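Glyoxylate-induced Protein (Pseudomonas aeruginosa, PDB 1SQ4) is a two-domain cupin protein that may act as a ureidoglycine aminohydrolase, a function not firmly established. Local coordinates at residues A[196-201]-A[256-261]. Sequence-based numbering, arbitrary orientation.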
# COMPACT_ATOMS: atom_id res chain seq x y z
N VAL A 196 -10.97 -0.41 -32.44
CA VAL A 196 -10.30 0.86 -32.29
C VAL A 196 -8.92 0.73 -32.94
O VAL A 196 -8.17 -0.19 -32.64
CB VAL A 196 -10.16 1.22 -30.81
CG1 VAL A 196 -9.57 2.61 -30.66
CG2 VAL A 196 -11.52 1.13 -30.15
N ASN A 197 -8.60 1.66 -33.84
CA ASN A 197 -7.33 1.64 -34.54
C ASN A 197 -6.39 2.77 -34.15
O ASN A 197 -6.76 3.95 -34.22
CB ASN A 197 -7.56 1.73 -36.04
CG ASN A 197 -8.72 0.91 -36.50
OD1 ASN A 197 -8.77 -0.30 -36.29
ND2 ASN A 197 -9.68 1.56 -37.12
N PHE A 198 -5.18 2.40 -33.75
CA PHE A 198 -4.15 3.36 -33.36
C PHE A 198 -2.94 3.23 -34.29
O PHE A 198 -2.31 2.17 -34.38
CB PHE A 198 -3.67 3.11 -31.93
CG PHE A 198 -4.64 3.53 -30.87
CD1 PHE A 198 -5.60 2.64 -30.39
CD2 PHE A 198 -4.60 4.81 -30.34
CE1 PHE A 198 -6.49 3.01 -29.39
CE2 PHE A 198 -5.49 5.20 -29.34
CZ PHE A 198 -6.43 4.30 -28.86
N GLU A 199 -2.63 4.32 -34.98
CA GLU A 199 -1.48 4.36 -35.87
C GLU A 199 -0.24 4.46 -34.99
O GLU A 199 -0.32 4.93 -33.86
CB GLU A 199 -1.55 5.57 -36.80
CG GLU A 199 -2.51 5.41 -37.94
CD GLU A 199 -2.05 4.36 -38.93
OE1 GLU A 199 -0.97 4.55 -39.54
OE2 GLU A 199 -2.74 3.33 -39.09
N PRO A 200 0.92 4.03 -35.49
CA PRO A 200 2.17 4.08 -34.73
C PRO A 200 2.59 5.50 -34.38
O PRO A 200 3.71 5.74 -33.94
CB PRO A 200 3.17 3.39 -35.66
CG PRO A 200 2.65 3.73 -37.01
CD PRO A 200 1.16 3.53 -36.86
N GLY A 201 1.66 6.43 -34.58
CA GLY A 201 1.94 7.83 -34.31
C GLY A 201 2.44 8.16 -32.92
O GLY A 201 3.38 7.55 -32.40
N GLY A 256 4.15 -1.34 -36.31
CA GLY A 256 2.93 -1.54 -37.07
C GLY A 256 1.69 -0.87 -36.50
O GLY A 256 1.77 0.06 -35.70
N ARG A 257 0.52 -1.35 -36.91
CA ARG A 257 -0.72 -0.78 -36.41
C ARG A 257 -1.11 -1.47 -35.10
O ARG A 257 -0.85 -2.66 -34.93
CB ARG A 257 -1.83 -0.93 -37.45
CG ARG A 257 -2.97 0.07 -37.28
CD ARG A 257 -3.78 0.27 -38.55
NE ARG A 257 -4.34 -0.98 -39.03
CZ ARG A 257 -5.56 -1.13 -39.53
NH1 ARG A 257 -6.39 -0.09 -39.62
NH2 ARG A 257 -5.97 -2.33 -39.92
N PHE A 258 -1.70 -0.72 -34.17
CA PHE A 258 -2.11 -1.28 -32.88
C PHE A 258 -3.62 -1.17 -32.81
O PHE A 258 -4.16 -0.07 -32.88
CB PHE A 258 -1.51 -0.47 -31.73
CG PHE A 258 -2.08 -0.82 -30.39
CD1 PHE A 258 -1.86 -2.08 -29.83
CD2 PHE A 258 -2.85 0.10 -29.68
CE1 PHE A 258 -2.40 -2.41 -28.58
CE2 PHE A 258 -3.39 -0.23 -28.44
CZ PHE A 258 -3.16 -1.49 -27.88
N ARG A 259 -4.32 -2.29 -32.66
CA ARG A 259 -5.77 -2.19 -32.63
C ARG A 259 -6.46 -3.24 -31.79
O ARG A 259 -5.94 -4.33 -31.59
CB ARG A 259 -6.31 -2.18 -34.08
CG ARG A 259 -5.77 -3.28 -35.00
CD ARG A 259 -5.91 -2.93 -36.50
NE ARG A 259 -7.28 -2.58 -36.89
CZ ARG A 259 -8.02 -3.28 -37.74
NH1 ARG A 259 -7.54 -4.38 -38.30
NH2 ARG A 259 -9.25 -2.89 -38.03
N TYR A 260 -7.63 -2.91 -31.25
CA TYR A 260 -8.32 -3.87 -30.44
C TYR A 260 -9.81 -3.88 -30.62
O TYR A 260 -10.42 -2.87 -30.93
CB TYR A 260 -8.00 -3.66 -28.97
CG TYR A 260 -8.21 -2.25 -28.46
CD1 TYR A 260 -7.12 -1.44 -28.14
CD2 TYR A 260 -9.50 -1.74 -28.25
CE1 TYR A 260 -7.29 -0.17 -27.62
CE2 TYR A 260 -9.68 -0.46 -27.72
CZ TYR A 260 -8.57 0.31 -27.40
OH TYR A 260 -8.73 1.56 -26.85
N LEU A 261 -10.37 -5.06 -30.44
CA LEU A 261 -11.80 -5.27 -30.54
C LEU A 261 -12.41 -4.72 -29.26
O LEU A 261 -11.89 -4.96 -28.17
CB LEU A 261 -12.06 -6.77 -30.66
CG LEU A 261 -13.51 -7.24 -30.65
CD1 LEU A 261 -14.17 -6.92 -31.98
CD2 LEU A 261 -13.53 -8.73 -30.39
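Val196 pairs with Tyr260 and Phe198 with Phe258 as antiparallel hydrogen-bonded pairs, and Asn197 faces Arg259 in the non-hydrogen-bonded pair between them. Four backbone hydrogen bonds join the strands, among them Phe198 N to Phe258 O at 2.8 Å. On one face of the sheet Arg259 grips the amide oxygen of Asn197 side-on. Arg259 NE (2.8 Å) and Arg259 NH2 (3.2 Å) both donate to Asn197 OD1, from the same face of the amide. The oxygen lies in the guanidinium plane, but NE sits above the carbonyl plane, 35° out of it. A bend at chi3 (-54°) in Arg259 turns the guanidinium edge to the amide. Glu161 forms a salt bridge with the same NH2, and Ser177 OG is hydrogen-bonded to Asn197 ND2, so Arg259 NH2 has a second partner and the Asn197 amide uses both its oxygen and its nitrogen.

The other face carries an aromatic cluster. Tyr260 CG stands between its backbone N and carbonyl carbon (chi1 52°), which swings the ring back over Val196. Val196 CB makes a CH-pi contact 4.0 Å from the Tyr260 ring centroid. The Phe198 ring lies oblique to those of Phe258 and Tyr260, with Phe198 CE1 3.7 Å from Tyr260 CE1. Tyr260 OH hydrogen-bonds to Tyr225 OH. These are neighbouring antiparallel strands of a cupin beta-barrel, in the C-terminal cupin domain.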